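Local atomic coordinates of condensin complex subunit 3 (Schizosaccharomyces pombe, PDB entry 5OQR), a protein that serves as the regulatory, HEAT-repeat subunit of condensin, the complex required to convert interphase chromatin into mitotic-like condensed chromosomes. Residues N257-N261 against L262-L266; R268-V271 against S272-D276; Y221-I224 against K225-V228; V242-A245 against A246-L250; L296-P299 against E300-L304. All blocks are in the same frame, centred on the assembly; numbering follows the deposited sequence.

Interaction 1. Residues N257-N261 against L262-L266; sequences NADNN and LLELL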
loop_
_atom_site.group_PDB
_atom_site.type_symbol
_atom_site.label_atom_id
_atom_site.label_comp_id
_atom_site.label_asym_id
_atom_site.label_seq_id
_atom_site.Cartn_x
_atom_site.Cartn_y
_atom_site.Cartn_z
ATOM N N ASN A 257 0.809 -10.252 26.300
ATOM C CA ASN A 257 1.194 -9.083 27.081
ATOM C C ASN A 257 -0.006 -8.413 27.734
ATOM O O ASN A 257 0.163 -7.689 28.721
ATOM C CB ASN A 257 1.923 -8.076 26.192
ATOM C CG ASN A 257 3.100 -8.689 25.454
ATOM O OD1 ASN A 257 3.305 -8.428 24.269
ATOM N ND2 ASN A 257 3.876 -9.510 26.149
ATOM N N ALA A 258 -1.210 -8.634 27.207
ATOM C CA ALA A 258 -2.433 -8.078 27.770
ATOM C C ALA A 258 -3.150 -9.070 28.679
ATOM O O ALA A 258 -4.368 -8.981 28.857
ATOM C CB ALA A 258 -3.365 -7.616 26.650
ATOM N N ASP A 259 -2.414 -10.020 29.254
ATOM C CA ASP A 259 -2.970 -10.971 30.213
ATOM C C ASP A 259 -4.068 -11.825 29.591
ATOM O O ASP A 259 -5.006 -12.244 30.274
ATOM C CB ASP A 259 -3.500 -10.248 31.451
ATOM C CG ASP A 259 -2.581 -9.134 31.914
ATOM O OD1 ASP A 259 -1.579 -9.430 32.598
ATOM O OD2 ASP A 259 -2.859 -7.960 31.592
ATOM N N ASN A 260 -3.964 -12.089 28.288
ATOM C CA ASN A 260 -4.960 -12.875 27.567
ATOM C C ASN A 260 -6.357 -12.280 27.711
ATOM O O ASN A 260 -7.354 -13.004 27.720
ATOM C CB ASN A 260 -4.952 -14.335 28.028
ATOM C CG ASN A 260 -3.672 -15.053 27.658
ATOM O OD1 ASN A 260 -3.121 -14.842 26.579
ATOM N ND2 ASN A 260 -3.191 -15.903 28.554
ATOM N N ASN A 261 -6.437 -10.958 27.831
ATOM C CA ASN A 261 -7.707 -10.247 27.960
ATOM C C ASN A 261 -7.848 -9.331 26.750
ATOM O O ASN A 261 -7.191 -8.288 26.671
ATOM C CB ASN A 261 -7.771 -9.465 29.265
ATOM C CG ASN A 261 -9.174 -9.006 29.596
ATOM O OD1 ASN A 261 -9.545 -7.865 29.330
ATOM N ND2 ASN A 261 -9.967 -9.902 30.173
ATOM N N LEU A 262 -8.706 -9.728 25.810
ATOM C CA LEU A 262 -8.862 -8.968 24.577
ATOM C C LEU A 262 -9.244 -7.522 24.861
ATOM O O LEU A 262 -8.749 -6.601 24.199
ATOM C CB LEU A 262 -9.912 -9.635 23.688
ATOM C CG LEU A 262 -10.085 -9.052 22.286
ATOM C CD1 LEU A 262 -8.812 -9.197 21.475
ATOM C CD2 LEU A 262 -11.245 -9.731 21.585
ATOM N N LEU A 263 -10.123 -7.298 25.839
ATOM C CA LEU A 263 -10.504 -5.935 26.193
ATOM C C LEU A 263 -9.296 -5.129 26.650
ATOM O O LEU A 263 -9.115 -3.977 26.241
ATOM C CB LEU A 263 -11.573 -5.956 27.286
ATOM C CG LEU A 263 -13.003 -6.298 26.866
ATOM C CD1 LEU A 263 -13.901 -6.333 28.091
ATOM C CD2 LEU A 263 -13.537 -5.302 25.852
ATOM N N GLU A 264 -8.458 -5.718 27.504
ATOM C CA GLU A 264 -7.284 -5.002 27.989
ATOM C C GLU A 264 -6.357 -4.630 26.840
ATOM O O GLU A 264 -5.729 -3.566 26.859
ATOM C CB GLU A 264 -6.546 -5.848 29.025
ATOM C CG GLU A 264 -5.404 -5.115 29.708
ATOM C CD GLU A 264 -4.857 -5.869 30.906
ATOM O OE1 GLU A 264 -3.728 -5.557 31.339
ATOM O OE2 GLU A 264 -5.554 -6.774 31.412
ATOM N N LEU A 265 -6.256 -5.497 25.831
ATOM C CA LEU A 265 -5.488 -5.155 24.638
ATOM C C LEU A 265 -6.132 -3.998 23.887
ATOM O O LEU A 265 -5.438 -3.082 23.434
ATOM C CB LEU A 265 -5.361 -6.383 23.734
ATOM C CG LEU A 265 -4.564 -6.246 22.432
ATOM C CD1 LEU A 265 -4.030 -7.602 22.018
ATOM C CD2 LEU A 265 -5.398 -5.666 21.296
ATOM N N LEU A 266 -7.457 -4.029 23.735
ATOM C CA LEU A 266 -8.146 -2.965 23.014
ATOM C C LEU A 266 -7.919 -1.612 23.675
ATOM O O LEU A 266 -7.812 -0.589 22.990
ATOM C CB LEU A 266 -9.640 -3.275 22.933
ATOM C CG LEU A 266 -10.028 -4.512 22.123
ATOM C CD1 LEU A 266 -11.493 -4.847 22.333
ATOM C CD2 LEU A 266 -9.739 -4.301 20.652
#
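Asn-261 OD1 takes the backbone N-H of Glu-264 at 3.0 Å, the N-cap bond that starts helix 262-266. The donor lies in the carbonyl plane of the side-chain amide, on a lone pair of OD1. With CG anti to the backbone N (chi1 -166°), the amide folds back over the first turn, where OD1 also rests against Leu-263 CB. The backbone carbonyl of Asn-261 then opens the regular helical pattern, receiving Leu-265 N at 3.1 Å. Just before this cap, helix 240-257 ends in a Schellman motif whose C-prime residue, Asp-259, has positive phi; Asn-260 N reaches back to Ile-255 O. The chain thus leaves one helix and enters the next within a few residues, near the end of HEAT 5. The extended Glu-264 chain carries its carboxylate close to that of Asp-259, the two planes 36° apart. Arg-220 makes long, weak ion pairs with both acids and may offset part of their charge. Inward, Leu-265 packs on Leu-250 and Trp-254 of helix 240-257, while its CB lies 3.7 Å from Ala-258 CB.

Interaction 2. Residues R268-V271 against S272-D276; sequences RLDV and SNNSD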
loop_
_atom_site.group_PDB
_atom_site.type_symbol
_atom_site.label_atom_id
_atom_site.label_comp_id
_atom_site.label_asym_id
_atom_site.label_seq_id
_atom_site.Cartn_x
_atom_site.Cartn_y
_atom_site.Cartn_z
ATOM N N ARG A 268 -5.345 -0.485 24.852
ATOM C CA ARG A 268 -4.025 0.012 24.496
ATOM C C ARG A 268 -3.931 0.403 23.027
ATOM O O ARG A 268 -2.824 0.558 22.503
ATOM C CB ARG A 268 -2.962 -1.037 24.828
ATOM C CG ARG A 268 -2.886 -1.423 26.298
ATOM C CD ARG A 268 -2.097 -0.412 27.119
ATOM N NE ARG A 268 -2.816 0.847 27.305
ATOM C CZ ARG A 268 -3.723 1.063 28.253
ATOM N NH1 ARG A 268 -4.042 0.103 29.111
ATOM N NH2 ARG A 268 -4.321 2.243 28.342
ATOM N N LEU A 269 -5.069 0.561 22.351
ATOM C CA LEU A 269 -5.090 0.938 20.945
ATOM C C LEU A 269 -5.859 2.223 20.676
ATOM O O LEU A 269 -5.929 2.648 19.517
ATOM C CB LEU A 269 -5.690 -0.194 20.102
ATOM C CG LEU A 269 -4.933 -1.523 20.108
ATOM C CD1 LEU A 269 -5.692 -2.551 19.297
ATOM C CD2 LEU A 269 -3.523 -1.354 19.568
ATOM N N ASP A 270 -6.433 2.850 21.699
ATOM C CA ASP A 270 -7.174 4.099 21.543
ATOM C C ASP A 270 -8.214 3.972 20.430
ATOM O O ASP A 270 -8.196 4.686 19.428
ATOM C CB ASP A 270 -6.214 5.259 21.274
ATOM C CG ASP A 270 -6.865 6.610 21.471
ATOM O OD1 ASP A 270 -6.406 7.588 20.845
ATOM O OD2 ASP A 270 -7.832 6.694 22.255
ATOM N N VAL A 271 -9.145 3.038 20.641
ATOM C CA VAL A 271 -10.058 2.629 19.578
ATOM C C VAL A 271 -10.937 3.784 19.123
ATOM O O VAL A 271 -11.320 3.855 17.949
ATOM C CB VAL A 271 -10.904 1.428 20.044
ATOM C CG1 VAL A 271 -10.004 0.260 20.404
ATOM C CG2 VAL A 271 -11.789 1.807 21.224
ATOM N N SER A 272 -11.284 4.698 20.030
ATOM C CA SER A 272 -12.145 5.813 19.648
ATOM C C SER A 272 -11.489 6.683 18.584
ATOM O O SER A 272 -12.187 7.313 17.783
ATOM C CB SER A 272 -12.505 6.646 20.877
ATOM O OG SER A 272 -11.353 6.974 21.631
ATOM N N ASN A 273 -10.159 6.728 18.557
ATOM C CA ASN A 273 -9.427 7.485 17.551
ATOM C C ASN A 273 -8.853 6.608 16.446
ATOM O O ASN A 273 -8.348 7.142 15.455
ATOM C CB ASN A 273 -8.294 8.278 18.207
ATOM C CG ASN A 273 -8.801 9.434 19.042
ATOM O OD1 ASN A 273 -9.259 10.443 18.508
ATOM N ND2 ASN A 273 -8.719 9.296 20.359
ATOM N N ASN A 274 -8.918 5.285 16.591
ATOM C CA ASN A 274 -8.409 4.354 15.596
ATOM C C ASN A 274 -9.431 3.231 15.410
ATOM O O ASN A 274 -9.159 2.053 15.612
ATOM C CB ASN A 274 -7.047 3.807 16.013
ATOM C CG ASN A 274 -6.091 4.896 16.438
ATOM O OD1 ASN A 274 -5.480 5.563 15.606
ATOM N ND2 ASN A 274 -5.953 5.083 17.742
ATOM N N SER A 275 -10.642 3.612 15.004
ATOM C CA SER A 275 -11.741 2.656 14.936
ATOM C C SER A 275 -11.513 1.619 13.841
ATOM O O SER A 275 -11.696 0.417 14.067
ATOM C CB SER A 275 -13.057 3.399 14.709
ATOM O OG SER A 275 -14.156 2.509 14.720
ATOM N N ASP A 276 -11.114 2.061 12.647
ATOM C CA ASP A 276 -10.989 1.138 11.520
ATOM C C ASP A 276 -9.955 0.054 11.804
ATOM O O ASP A 276 -10.196 -1.131 11.548
ATOM C CB ASP A 276 -10.624 1.905 10.249
ATOM C CG ASP A 276 -11.790 2.697 9.687
ATOM O OD1 ASP A 276 -12.945 2.402 10.059
ATOM O OD2 ASP A 276 -11.553 3.607 8.865
#
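A beta turn at Asp-270 to Asn-273 bends the chain from helix 262-266 into helix 275-288, and its closing carbonyl, Asp-270 O, is the hub of the contact. Val-271 and Ser-272 hold near-helical backbone angles at the corners, and Asn-273 N meets Asp-270 O at 3.0 Å. The Val-271 side chain faces the interior, against Leu-312 and Phe-361. Asn-274 ND2 grips Asp-270 O at 2.8 Å. The two donors come from opposite faces of the carbonyl plane, each well out of it, so the peptide is clamped between backbone and side chain. Asn-274 ND2 also makes a weak bond to Leu-269 O at 3.0 Å. Although Asn-274 occupies the N-cap position of helix 275-288, its side chain makes no capping bond: with CG anti to the carbonyl carbon (chi1 -49°), the amide is turned back to the preceding loop. A second clasp joins the side chains of the turn's ends, where the Asp-270 carboxylate and the Asn-273 amide meet with planes 50° apart. Lys-225 of helix 224-235 offers Asp-270 OD1 a long, weak ion pair. Asp-270 OD2 accepts a weak bond from Asn-273 ND2, and the same nitrogen meets Asp-270 OD1 at 2.9 Å on its syn side, 31° out of the carboxylate plane.

Interaction 3. Residues Y221-I224 against K225-V228; sequences YLSI and KKRV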
loop_
_atom_site.group_PDB
_atom_site.type_symbol
_atom_site.label_atom_id
_atom_site.label_comp_id
_atom_site.label_asym_id
_atom_site.label_seq_id
_atom_site.Cartn_x
_atom_site.Cartn_y
_atom_site.Cartn_z
ATOM N N TYR A 221 5.828 -1.240 24.956
ATOM C CA TYR A 221 7.011 -0.409 24.769
ATOM C C TYR A 221 6.810 0.587 23.639
ATOM O O TYR A 221 7.393 1.678 23.657
ATOM C CB TYR A 221 8.238 -1.275 24.471
ATOM C CG TYR A 221 8.620 -2.258 25.559
ATOM C CD1 TYR A 221 9.607 -3.208 25.335
ATOM C CD2 TYR A 221 8.001 -2.239 26.803
ATOM C CE1 TYR A 221 9.967 -4.110 26.314
ATOM C CE2 TYR A 221 8.356 -3.139 27.791
ATOM C CZ TYR A 221 9.340 -4.073 27.540
ATOM O OH TYR A 221 9.699 -4.973 28.517
ATOM N N LEU A 222 5.996 0.233 22.652
ATOM C CA LEU A 222 5.754 1.100 21.513
ATOM C C LEU A 222 4.754 2.191 21.869
ATOM O O LEU A 222 3.893 2.019 22.735
ATOM C CB LEU A 222 5.222 0.291 20.331
ATOM C CG LEU A 222 6.036 -0.938 19.926
ATOM C CD1 LEU A 222 5.371 -1.626 18.755
ATOM C CD2 LEU A 222 7.460 -0.550 19.580
ATOM N N SER A 223 4.876 3.324 21.184
ATOM C CA SER A 223 3.878 4.372 21.304
ATOM C C SER A 223 2.564 3.901 20.695
ATOM O O SER A 223 2.540 3.078 19.776
ATOM C CB SER A 223 4.353 5.645 20.608
ATOM O OG SER A 223 4.405 5.463 19.207
ATOM N N ILE A 224 1.458 4.430 21.222
ATOM C CA ILE A 224 0.141 4.008 20.751
ATOM C C ILE A 224 0.040 4.174 19.240
ATOM O O ILE A 224 -0.545 3.335 18.546
ATOM C CB ILE A 224 -0.966 4.788 21.487
ATOM C CG1 ILE A 224 -0.889 4.496 22.990
ATOM C CG2 ILE A 224 -2.342 4.425 20.923
ATOM C CD1 ILE A 224 -2.008 5.101 23.824
ATOM N N LYS A 225 0.614 5.251 18.706
ATOM C CA LYS A 225 0.565 5.469 17.266
ATOM C C LYS A 225 1.469 4.507 16.510
ATOM O O LYS A 225 1.242 4.270 15.319
ATOM C CB LYS A 225 0.936 6.917 16.946
ATOM C CG LYS A 225 0.150 7.948 17.754
ATOM C CD LYS A 225 -1.361 7.845 17.519
ATOM C CE LYS A 225 -2.148 8.338 18.720
ATOM N NZ LYS A 225 -3.591 7.975 18.616
ATOM N N LYS A 226 2.482 3.948 17.170
ATOM C CA LYS A 226 3.276 2.894 16.551
ATOM C C LYS A 226 2.511 1.576 16.534
ATOM O O LYS A 226 2.486 0.879 15.516
ATOM C CB LYS A 226 4.605 2.735 17.291
ATOM C CG LYS A 226 5.648 3.784 16.939
ATOM C CD LYS A 226 6.956 3.522 17.665
ATOM C CE LYS A 226 7.969 4.625 17.416
ATOM N NZ LYS A 226 7.743 5.806 18.296
ATOM N N ARG A 227 1.876 1.227 17.656
ATOM C CA ARG A 227 1.089 -0.000 17.718
ATOM C C ARG A 227 0.041 -0.039 16.617
ATOM O O ARG A 227 -0.184 -1.083 15.998
ATOM C CB ARG A 227 0.406 -0.120 19.080
ATOM C CG ARG A 227 1.322 0.020 20.279
ATOM C CD ARG A 227 0.508 0.175 21.548
ATOM N NE ARG A 227 1.329 0.539 22.698
ATOM C CZ ARG A 227 0.842 0.928 23.871
ATOM N NH1 ARG A 227 -0.468 1.014 24.055
ATOM N NH2 ARG A 227 1.666 1.239 24.861
ATOM N N VAL A 228 -0.616 1.092 16.364
ATOM C CA VAL A 228 -1.694 1.124 15.381
ATOM C C VAL A 228 -1.130 1.083 13.969
ATOM O O VAL A 228 -1.674 0.407 13.087
ATOM C CB VAL A 228 -2.575 2.367 15.606
ATOM C CG1 VAL A 228 -3.637 2.491 14.519
ATOM C CG2 VAL A 228 -3.229 2.302 16.972
#
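Ser-223 and Lys-226 supply the first group of hydrogen bonds. Ser-223 OG, set between the backbone N and the carbonyl carbon (chi1 68°), accepts Lys-226 N at 3.2 Å, with an N-H...O angle of 138°. The Lys-226 chain runs alongside the same hydroxyl and bends at its last torsion, which returns NZ to OG for a weak bond at 3.5 Å. Backbone bonds follow: Ser-223 O takes Arg-227 N at 2.9 Å, and Ile-224 O takes Val-228 N. Together these form the N-cap and first turn of helix 224-235, the opening helix of HEAT 5.

The second group belongs to the buried Arg-227, whose chain extends from CG to NE and leads back past the helix start. NE binds Leu-222 O at 3.0 Å from above the carbonyl plane, and NH2 adds a weak bond to this oxygen. NH2 is also bonded to Arg-220 O, while NH1 crosses to Arg-268 O in the loop after helix 262-266; one guanidinium therefore ties three backbone carbonyls. A leucine in place of Arg-227 would probably leave the carbonyls of Leu-222, Arg-220 and Arg-268 without their shared donor and remove one tie between the 268-271 loop and this helix end.

Van der Waals contacts make up the rest. Ile-224 CG1 lies over one face of the guanidinium, 3.7 Å from Arg-227 NH1, which probably helps to hold the group's plane. Leu-222 CB touches Lys-226 CB and Arg-227 CG, each at 3.9 Å.

Interaction 4. Residues V242-A245 against A246-L250; sequences VEKA and AADML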
loop_
_atom_site.group_PDB
_atom_site.type_symbol
_atom_site.label_atom_id
_atom_site.label_comp_id
_atom_site.label_asym_id
_atom_site.label_seq_id
_atom_site.Cartn_x
_atom_site.Cartn_y
_atom_site.Cartn_z
ATOM N N VAL A 242 2.647 -12.410 4.809
ATOM C CA VAL A 242 2.915 -11.279 5.692
ATOM C C VAL A 242 1.691 -10.995 6.551
ATOM O O VAL A 242 1.791 -10.778 7.764
ATOM C CB VAL A 242 3.324 -10.037 4.878
ATOM C CG1 VAL A 242 3.729 -8.908 5.809
ATOM C CG2 VAL A 242 4.453 -10.362 3.905
ATOM N N GLU A 243 0.515 -10.991 5.925
ATOM C CA GLU A 243 -0.718 -10.739 6.658
ATOM C C GLU A 243 -0.938 -11.795 7.733
ATOM O O GLU A 243 -1.440 -11.491 8.821
ATOM C CB GLU A 243 -1.890 -10.698 5.678
ATOM C CG GLU A 243 -3.172 -10.151 6.263
ATOM C CD GLU A 243 -4.116 -11.248 6.700
ATOM O OE1 GLU A 243 -4.609 -11.989 5.824
ATOM O OE2 GLU A 243 -4.355 -11.378 7.918
ATOM N N LYS A 244 -0.557 -13.042 7.450
ATOM C CA LYS A 244 -0.710 -14.110 8.433
ATOM C C LYS A 244 0.266 -13.937 9.589
ATOM O O LYS A 244 -0.073 -14.225 10.742
ATOM C CB LYS A 244 -0.503 -15.467 7.766
ATOM C CG LYS A 244 -1.486 -16.536 8.192
ATOM C CD LYS A 244 -1.459 -16.785 9.685
ATOM C CE LYS A 244 -2.316 -17.987 10.043
ATOM N NZ LYS A 244 -2.490 -18.145 11.510
ATOM N N ALA A 245 1.484 -13.477 9.300
ATOM C CA ALA A 245 2.475 -13.289 10.352
ATOM C C ALA A 245 2.072 -12.162 11.292
ATOM O O ALA A 245 2.307 -12.242 12.502
ATOM C CB ALA A 245 3.846 -13.008 9.737
ATOM N N ALA A 246 1.468 -11.101 10.754
ATOM C CA ALA A 246 1.028 -9.995 11.595
ATOM C C ALA A 246 -0.157 -10.401 12.460
ATOM O O ALA A 246 -0.258 -9.987 13.619
ATOM C CB ALA A 246 0.670 -8.791 10.726
ATOM N N ALA A 247 -1.063 -11.212 11.912
ATOM C CA ALA A 247 -2.201 -11.685 12.689
ATOM C C ALA A 247 -1.767 -12.639 13.793
ATOM O O ALA A 247 -2.393 -12.678 14.857
ATOM C CB ALA A 247 -3.215 -12.363 11.769
ATOM N N ASP A 248 -0.701 -13.410 13.564
ATOM C CA ASP A 248 -0.214 -14.326 14.590
ATOM C C ASP A 248 0.494 -13.574 15.709
ATOM O O ASP A 248 0.350 -13.922 16.885
ATOM C CB ASP A 248 0.716 -15.366 13.966
ATOM C CG ASP A 248 -0.038 -16.491 13.279
ATOM O OD1 ASP A 248 -1.229 -16.305 12.961
ATOM O OD2 ASP A 248 0.561 -17.563 13.055
ATOM N N MET A 249 1.272 -12.546 15.363
ATOM C CA MET A 249 1.886 -11.709 16.386
ATOM C C MET A 249 0.825 -11.045 17.246
ATOM O O MET A 249 0.998 -10.897 18.461
ATOM C CB MET A 249 2.772 -10.654 15.728
ATOM C CG MET A 249 3.288 -9.566 16.672
ATOM S SD MET A 249 3.884 -8.121 15.779
ATOM C CE MET A 249 2.353 -7.494 15.092
ATOM N N LEU A 250 -0.276 -10.628 16.626
ATOM C CA LEU A 250 -1.350 -9.973 17.358
ATOM C C LEU A 250 -2.120 -10.971 18.214
ATOM O O LEU A 250 -2.521 -10.653 19.338
ATOM C CB LEU A 250 -2.275 -9.268 16.361
ATOM C CG LEU A 250 -3.484 -8.457 16.837
ATOM C CD1 LEU A 250 -4.710 -9.342 16.981
ATOM C CD2 LEU A 250 -3.193 -7.717 18.135
#
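Lys-244 reaches one helical turn forward to Asp-248, and its side chain can be followed atom by atom. CB leaves the backbone pointing away from residues 246-250, at an unusual first torsion (chi1 -138°). At CG the chain bends (chi2 -58°) and turns along the helix; from there it is extended. CD is the first atom to meet its partner, 3.3 Å from Asp-248 OD1, and CE passes the same oxygen at 3.5 Å. NZ ends the path 2.7 Å from Asp-248 OD1 in a salt bridge with a hydrogen bond, using the syn lone pair, on the side of OD2. The carboxylate is thus approached by the methylenes as well as by the charged end, on a partly exposed flank of the helix.

This i to i+4 pair spans one turn of helix 240-257, the second helix of HEAT 5. The backbone here is regular: Asp-248 N bonds to Lys-244 O at 3.0 Å, Ala-247 N to Glu-243 O at 3.1 Å, and Met-249 N to Ala-245 O at 3.1 Å with an N-H...O angle of 163°.

The remaining faces serve neighbouring helices. Ala-246 meets Leu-235 and Met-249 meets Ile-230, both on helix 224-235, while Ala-247 packs on Val-288 of helix 275-288. Alanine methyls thus form the surface that Leu-235 and Val-288 meet. Glu-243, also bent at chi2, brings OE2 to 4.1 Å from Ala-247 CB and lies against Lys-284.

Interaction 5. Residues L296-P299 against E300-L304; sequences LEFP and EQFWL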
loop_
_atom_site.group_PDB
_atom_site.type_symbol
_atom_site.label_atom_id
_atom_site.label_comp_id
_atom_site.label_asym_id
_atom_site.label_seq_id
_atom_site.Cartn_x
_atom_site.Cartn_y
_atom_site.Cartn_z
ATOM N N LEU A 296 -17.185 -15.742 24.046
ATOM C CA LEU A 296 -17.640 -14.428 24.470
ATOM C C LEU A 296 -19.084 -14.496 24.946
ATOM O O LEU A 296 -19.941 -15.111 24.307
ATOM C CB LEU A 296 -17.525 -13.420 23.328
ATOM C CG LEU A 296 -16.121 -13.081 22.829
ATOM C CD1 LEU A 296 -16.216 -12.141 21.639
ATOM C CD2 LEU A 296 -15.276 -12.458 23.927
ATOM N N GLU A 297 -19.347 -13.857 26.081
ATOM C CA GLU A 297 -20.682 -13.790 26.653
ATOM C C GLU A 297 -21.077 -12.334 26.850
ATOM O O GLU A 297 -20.262 -11.508 27.274
ATOM C CB GLU A 297 -20.753 -14.539 27.987
ATOM C CG GLU A 297 -20.397 -16.011 27.882
ATOM C CD GLU A 297 -21.298 -16.763 26.920
ATOM O OE1 GLU A 297 -22.493 -16.413 26.820
ATOM O OE2 GLU A 297 -20.807 -17.701 26.255
ATOM N N PHE A 298 -22.334 -12.025 26.535
ATOM C CA PHE A 298 -22.867 -10.668 26.617
ATOM C C PHE A 298 -24.090 -10.666 27.526
ATOM O O PHE A 298 -25.228 -10.513 27.061
ATOM C CB PHE A 298 -23.214 -10.134 25.230
ATOM C CG PHE A 298 -22.065 -10.167 24.269
ATOM C CD1 PHE A 298 -21.871 -11.258 23.441
ATOM C CD2 PHE A 298 -21.173 -9.114 24.199
ATOM C CE1 PHE A 298 -20.812 -11.296 22.560
ATOM C CE2 PHE A 298 -20.113 -9.146 23.319
ATOM C CZ PHE A 298 -19.933 -10.238 22.497
ATOM N N PRO A 299 -23.893 -10.842 28.829
ATOM C CA PRO A 299 -25.015 -10.752 29.767
ATOM C C PRO A 299 -25.545 -9.329 29.851
ATOM O O PRO A 299 -24.982 -8.386 29.294
ATOM C CB PRO A 299 -24.405 -11.205 31.095
ATOM C CG PRO A 299 -22.953 -10.894 30.961
ATOM C CD PRO A 299 -22.618 -11.113 29.516
ATOM N N GLU A 300 -26.663 -9.185 30.566
ATOM C CA GLU A 300 -27.231 -7.861 30.793
ATOM C C GLU A 300 -26.197 -6.925 31.404
ATOM O O GLU A 300 -26.102 -5.755 31.021
ATOM C CB GLU A 300 -28.460 -7.971 31.696
ATOM C CG GLU A 300 -29.247 -6.675 31.858
ATOM C CD GLU A 300 -30.133 -6.368 30.663
ATOM O OE1 GLU A 300 -30.858 -5.349 30.701
ATOM O OE2 GLU A 300 -30.108 -7.143 29.683
ATOM N N GLN A 301 -25.406 -7.431 32.353
ATOM C CA GLN A 301 -24.343 -6.631 32.953
ATOM C C GLN A 301 -23.446 -6.013 31.889
ATOM O O GLN A 301 -23.028 -4.857 32.012
ATOM C CB GLN A 301 -23.519 -7.505 33.898
ATOM C CG GLN A 301 -22.325 -6.812 34.551
ATOM C CD GLN A 301 -21.240 -7.789 34.961
ATOM O OE1 GLN A 301 -21.285 -8.969 34.616
ATOM N NE2 GLN A 301 -20.253 -7.299 35.698
ATOM N N PHE A 302 -23.130 -6.777 30.842
ATOM C CA PHE A 302 -22.232 -6.283 29.804
ATOM C C PHE A 302 -22.760 -4.997 29.181
ATOM O O PHE A 302 -21.993 -4.065 28.915
ATOM C CB PHE A 302 -22.043 -7.361 28.736
ATOM C CG PHE A 302 -21.198 -6.929 27.573
ATOM C CD1 PHE A 302 -19.843 -7.202 27.546
ATOM C CD2 PHE A 302 -21.762 -6.260 26.498
ATOM C CE1 PHE A 302 -19.066 -6.811 26.476
ATOM C CE2 PHE A 302 -20.990 -5.864 25.430
ATOM C CZ PHE A 302 -19.641 -6.143 25.415
ATOM N N TRP A 303 -24.070 -4.925 28.946
ATOM C CA TRP A 303 -24.656 -3.790 28.246
ATOM C C TRP A 303 -24.921 -2.599 29.154
ATOM O O TRP A 303 -25.076 -1.481 28.652
ATOM C CB TRP A 303 -25.955 -4.222 27.567
ATOM C CG TRP A 303 -25.744 -5.359 26.634
ATOM C CD1 TRP A 303 -25.918 -6.682 26.900
ATOM C CD2 TRP A 303 -25.291 -5.277 25.279
ATOM N NE1 TRP A 303 -25.611 -7.433 25.792
ATOM C CE2 TRP A 303 -25.222 -6.592 24.783
ATOM C CE3 TRP A 303 -24.942 -4.218 24.437
ATOM C CZ2 TRP A 303 -24.814 -6.876 23.483
ATOM C CZ3 TRP A 303 -24.544 -4.504 23.145
ATOM C CH2 TRP A 303 -24.484 -5.821 22.681
ATOM N N LEU A 304 -24.980 -2.806 30.467
ATOM C CA LEU A 304 -25.197 -1.708 31.399
ATOM C C LEU A 304 -23.904 -1.034 31.831
ATOM O O LEU A 304 -23.950 0.070 32.383
ATOM C CB LEU A 304 -25.944 -2.209 32.638
ATOM C CG LEU A 304 -27.238 -2.977 32.360
ATOM C CD1 LEU A 304 -27.849 -3.475 33.657
ATOM C CD2 LEU A 304 -28.232 -2.124 31.592
#
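Phe-298 and Phe-302 form the dense half of the contact, a T-shaped pair in which the edge of Phe-298 points at the face of Phe-302. The ring centroids are 4.8 Å apart and the planes stand at 88°; Phe-298 CD2 sits over the centre of the Phe-302 ring. Both side chains point the same way, and CG of Phe-302 is anti to its own backbone N (chi1 177°), which swings the ring back beside the preceding loop. Trp-303 closes the cluster: its indole lies by Phe-298 CB, with CZ2 at 4.0 Å, and NE1 makes a weak bond to Phe-298 O at 3.4 Å, near the indole plane. Phe-317 and Ala-314 of helix 308-324 and Tyr-342, stacked on Trp-303, pack round these rings. With an alanine in place of Phe-302, the edge of Phe-298 would probably lose the ring face it points at, leaving a gap beside it.

The rest is looser: Pro-299, Glu-300 and Gln-301 are exposed. Pro-299 CD lies 3.9 Å from Phe-302 CB. Glu-297 and Glu-300 have their polar partners outside the contact: a salt bridge to Lys-332 and a hydrogen bond to Tyr-342, respectively.

Pro-299 stands at the N-cap without a side chain able to cap; its carbonyl takes Phe-302 N in a weak bond at 2.9 Å. The result is a short helix with proline at its N-cap, packed by its aromatic residues against helix 308-324, in an alpha-solenoid.

All five contacts are partly buried, each with an inner apolar side and a more exposed one. Interactions 1, 2, 3 and 5 lie at or near helix starts, whereas interaction 4 sits within helix 240-257. Interactions 3 and 4 belong to the two helices of HEAT 5, and interaction 1 follows at the end of the second, touching interaction 4 through Leu-265 and Leu-250. A hydrogen bond joins interactions 2 and 3. Chemistry differs with place: side-chain caps start the helices of interactions 1 and 3, asparagine amides fasten interaction 2, interaction 4 has a salt bridge on its more exposed flank, with Ala-246 and Ala-247 buried, and aromatic packing dominates interaction 5, the farthest from the chain centre.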